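Local coordinates for protein leucyl-tRNA synthetase subunit alpha (Aquifex aeolicus, PDB 3PZ5) that attaches leucine to its tRNA and, through its CP1 editing domain, probably removes wrongly attached amino acids from that tRNA by hydrolysis, at residues 84-95 with 109-118. The protein carries 1 engineered substitution. Sequence-based numbering, arbitrary orientation.
Sequences RTMEEDKEGVFL and PVWSANYVLY
N114 sits inside the bend made by R84, at the end of helix 81-84, and the loop that follows it to E91, just past the end of strand 109-113. Its CB packs on R84 CG and lies 3.7 Å from E91 O. CG lies between the backbone N and the carbonyl carbon (chi1 62°), and the amide then faces the loop. OD1 takes a nearly straight bond from E91 N, 2.8 Å long, although the donor stands above the carbonyl plane. ND2 gives a weak bond to D89 O. The N114 backbone is gripped too. Its N donates to E91 O, and its O receives R84 NE at 2.8 Å, on a lone pair and near the guanidinium plane. R84 NH2 adds a weak bond to V116 O, and L117 CD2 lies over one guanidinium face. R84 NH1 pairs with E47.

Beyond E91 the chain enters an antiparallel ladder. V93 and S112 form a hydrogen-bonded pair, and L95 N reaches V110 O at 3.0 Å. The W111 ring lies with one face over the F94 backbone, with F94 CA and N above it, and F94 CB is 3.7 Å from the centroid of its six-membered ring in a CH-pi contact. The two aromatic planes meet obliquely, at 49°. An alanine in place of W111 would probably leave F94 CB without its ring face and uncover the backbone between V93 and F94.

The contact joins the two strands of the hairpin 92-100/107-113. V93 and S112 touch F72 of helix 66-78. A113 packs on F138 of helix 133-142, and W111 meets Y142 there. Strand 41-44 runs parallel beside 107-113, in the mixed sheet of the editing domain.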
# COMPACT_ATOMS: atom_id res chain seq x y z
N ARG A 84 -12.90 0.64 -14.11
CA ARG A 84 -12.17 -0.07 -13.06
C ARG A 84 -11.99 0.74 -11.78
O ARG A 84 -12.01 0.19 -10.67
CB ARG A 84 -10.81 -0.52 -13.59
CG ARG A 84 -10.47 -1.96 -13.25
CD ARG A 84 -9.28 -2.43 -14.04
NE ARG A 84 -8.01 -2.07 -13.41
CZ ARG A 84 -6.81 -2.39 -13.88
NH1 ARG A 84 -6.69 -3.08 -15.00
NH2 ARG A 84 -5.72 -2.01 -13.22
N THR A 85 -11.80 2.05 -11.93
CA THR A 85 -11.48 2.94 -10.81
C THR A 85 -12.50 4.08 -10.62
O THR A 85 -12.26 5.01 -9.85
CB THR A 85 -10.04 3.51 -10.93
OG1 THR A 85 -9.66 4.16 -9.72
CG2 THR A 85 -9.92 4.49 -12.11
N MET A 86 -13.63 3.99 -11.32
CA MET A 86 -14.60 5.09 -11.32
C MET A 86 -16.06 4.64 -11.45
O MET A 86 -16.98 5.39 -11.09
CB MET A 86 -14.24 6.10 -12.42
CG MET A 86 -14.55 7.55 -12.07
SD MET A 86 -13.28 8.68 -12.70
CE MET A 86 -12.06 8.57 -11.39
N GLU A 87 -16.29 3.42 -11.96
CA GLU A 87 -17.65 2.90 -12.10
C GLU A 87 -17.91 1.69 -11.19
O GLU A 87 -18.94 1.63 -10.51
CB GLU A 87 -17.95 2.56 -13.57
CG GLU A 87 -19.44 2.30 -13.85
CD GLU A 87 -19.77 2.25 -15.34
OE1 GLU A 87 -18.95 1.72 -16.13
OE2 GLU A 87 -20.86 2.73 -15.72
N GLU A 88 -16.99 0.74 -11.19
CA GLU A 88 -17.12 -0.47 -10.38
C GLU A 88 -16.54 -0.24 -8.98
O GLU A 88 -15.47 0.37 -8.83
CB GLU A 88 -16.46 -1.66 -11.09
CG GLU A 88 -15.99 -2.83 -10.22
CD GLU A 88 -17.12 -3.67 -9.61
OE1 GLU A 88 -18.30 -3.50 -9.99
OE2 GLU A 88 -16.81 -4.53 -8.75
N ASP A 89 -17.25 -0.72 -7.96
CA ASP A 89 -16.80 -0.67 -6.57
C ASP A 89 -15.49 -1.43 -6.37
O ASP A 89 -15.15 -2.31 -7.16
CB ASP A 89 -17.87 -1.25 -5.63
CG ASP A 89 -19.09 -0.35 -5.51
OD1 ASP A 89 -18.93 0.87 -5.26
OD2 ASP A 89 -20.22 -0.87 -5.65
N LYS A 90 -14.78 -1.09 -5.30
CA LYS A 90 -13.50 -1.72 -4.99
C LYS A 90 -13.62 -3.24 -5.00
O LYS A 90 -14.50 -3.81 -4.35
CB LYS A 90 -12.98 -1.24 -3.63
CG LYS A 90 -12.93 0.28 -3.45
CD LYS A 90 -11.93 0.95 -4.39
CE LYS A 90 -12.12 2.46 -4.38
NZ LYS A 90 -11.37 3.12 -5.47
N GLU A 91 -12.73 -3.89 -5.75
CA GLU A 91 -12.70 -5.35 -5.83
C GLU A 91 -11.26 -5.83 -5.84
O GLU A 91 -10.42 -5.30 -6.57
CB GLU A 91 -13.44 -5.83 -7.08
CG GLU A 91 -13.58 -7.34 -7.20
CD GLU A 91 -14.29 -7.80 -8.47
OE1 GLU A 91 -14.75 -6.94 -9.26
OE2 GLU A 91 -14.39 -9.03 -8.68
N GLY A 92 -10.97 -6.84 -5.03
CA GLY A 92 -9.60 -7.33 -4.91
C GLY A 92 -9.47 -8.70 -4.29
O GLY A 92 -10.45 -9.25 -3.77
N VAL A 93 -8.26 -9.25 -4.36
CA VAL A 93 -7.95 -10.60 -3.86
C VAL A 93 -6.68 -10.63 -3.00
O VAL A 93 -5.68 -9.97 -3.32
CB VAL A 93 -7.84 -11.64 -5.01
CG1 VAL A 93 -9.21 -11.96 -5.59
CG2 VAL A 93 -6.88 -11.17 -6.10
N PHE A 94 -6.72 -11.39 -1.91
CA PHE A 94 -5.58 -11.57 -1.02
C PHE A 94 -4.59 -12.56 -1.63
O PHE A 94 -4.99 -13.63 -2.09
CB PHE A 94 -6.06 -12.06 0.36
CG PHE A 94 -4.96 -12.43 1.32
CD1 PHE A 94 -4.00 -11.49 1.71
CD2 PHE A 94 -4.89 -13.71 1.86
CE1 PHE A 94 -2.99 -11.84 2.61
CE2 PHE A 94 -3.89 -14.06 2.76
CZ PHE A 94 -2.93 -13.13 3.14
N LEU A 95 -3.31 -12.19 -1.65
CA LEU A 95 -2.29 -12.98 -2.35
C LEU A 95 -1.65 -14.10 -1.53
O LEU A 95 -0.94 -14.94 -2.08
CB LEU A 95 -1.22 -12.07 -2.97
CG LEU A 95 -1.67 -11.18 -4.14
CD1 LEU A 95 -0.50 -10.36 -4.67
CD2 LEU A 95 -2.32 -11.98 -5.26
N PRO A 109 -0.27 -7.45 4.86
CA PRO A 109 -0.74 -8.34 3.80
C PRO A 109 -0.62 -7.73 2.40
O PRO A 109 -0.79 -6.51 2.24
CB PRO A 109 -2.22 -8.56 4.16
CG PRO A 109 -2.60 -7.36 4.94
CD PRO A 109 -1.38 -6.98 5.72
N VAL A 110 -0.32 -8.57 1.42
CA VAL A 110 -0.27 -8.14 0.02
C VAL A 110 -1.55 -8.54 -0.70
O VAL A 110 -1.98 -9.69 -0.64
CB VAL A 110 0.97 -8.70 -0.73
CG1 VAL A 110 1.08 -8.09 -2.12
CG2 VAL A 110 2.24 -8.45 0.05
N TRP A 111 -2.16 -7.56 -1.36
CA TRP A 111 -3.39 -7.76 -2.12
C TRP A 111 -3.21 -7.28 -3.56
O TRP A 111 -2.27 -6.55 -3.86
CB TRP A 111 -4.52 -6.96 -1.49
CG TRP A 111 -5.10 -7.55 -0.26
CD1 TRP A 111 -4.50 -7.68 0.96
CD2 TRP A 111 -6.43 -8.08 -0.11
NE1 TRP A 111 -5.36 -8.27 1.85
CE2 TRP A 111 -6.55 -8.53 1.22
CE3 TRP A 111 -7.52 -8.23 -0.98
CZ2 TRP A 111 -7.72 -9.11 1.71
CZ3 TRP A 111 -8.69 -8.81 -0.49
CH2 TRP A 111 -8.78 -9.24 0.84
N SER A 112 -4.12 -7.70 -4.43
CA SER A 112 -4.25 -7.12 -5.76
C SER A 112 -5.66 -6.53 -5.88
O SER A 112 -6.62 -7.13 -5.39
CB SER A 112 -4.00 -8.17 -6.84
OG SER A 112 -3.84 -7.55 -8.11
N ALA A 113 -5.77 -5.37 -6.52
CA ALA A 113 -7.05 -4.66 -6.57
C ALA A 113 -7.29 -3.90 -7.86
O ALA A 113 -6.34 -3.45 -8.51
CB ALA A 113 -7.19 -3.72 -5.38
N ASN A 114 -8.56 -3.74 -8.20
CA ASN A 114 -8.99 -3.11 -9.45
C ASN A 114 -8.57 -1.64 -9.62
O ASN A 114 -8.25 -1.22 -10.73
CB ASN A 114 -10.51 -3.25 -9.63
CG ASN A 114 -11.31 -2.56 -8.54
OD1 ASN A 114 -10.88 -2.47 -7.38
ND2 ASN A 114 -12.49 -2.07 -8.90
N TYR A 115 -8.57 -0.89 -8.52
CA TYR A 115 -8.41 0.56 -8.57
C TYR A 115 -6.96 1.03 -8.70
O TYR A 115 -6.70 2.23 -8.78
CB TYR A 115 -9.09 1.20 -7.35
CG TYR A 115 -8.32 1.06 -6.05
CD1 TYR A 115 -7.50 2.09 -5.59
CD2 TYR A 115 -8.42 -0.10 -5.27
CE1 TYR A 115 -6.79 1.97 -4.40
CE2 TYR A 115 -7.72 -0.23 -4.08
CZ TYR A 115 -6.91 0.81 -3.65
OH TYR A 115 -6.22 0.69 -2.46
N VAL A 116 -6.03 0.08 -8.72
CA VAL A 116 -4.62 0.40 -8.90
C VAL A 116 -4.21 0.06 -10.32
O VAL A 116 -4.25 -1.10 -10.73
CB VAL A 116 -3.73 -0.31 -7.87
CG1 VAL A 116 -2.26 -0.05 -8.15
CG2 VAL A 116 -4.07 0.18 -6.48
N LEU A 117 -3.81 1.09 -11.07
CA LEU A 117 -3.44 0.95 -12.47
C LEU A 117 -1.96 0.61 -12.62
O LEU A 117 -1.12 1.16 -11.91
CB LEU A 117 -3.76 2.23 -13.24
CG LEU A 117 -5.24 2.60 -13.36
CD1 LEU A 117 -5.39 4.06 -13.79
CD2 LEU A 117 -5.98 1.66 -14.32
N TYR A 118 -1.66 -0.29 -13.55
CA TYR A 118 -0.28 -0.67 -13.86
C TYR A 118 0.55 0.50 -14.41
O TYR A 118 1.76 0.54 -14.23
CB TYR A 118 -0.25 -1.86 -14.82
CG TYR A 118 1.12 -2.49 -14.97
CD1 TYR A 118 1.87 -2.84 -13.84
CD2 TYR A 118 1.66 -2.76 -16.23
CE1 TYR A 118 3.13 -3.41 -13.96
CE2 TYR A 118 2.92 -3.34 -16.37
CZ TYR A 118 3.65 -3.67 -15.22
OH TYR A 118 4.89 -4.25 -15.33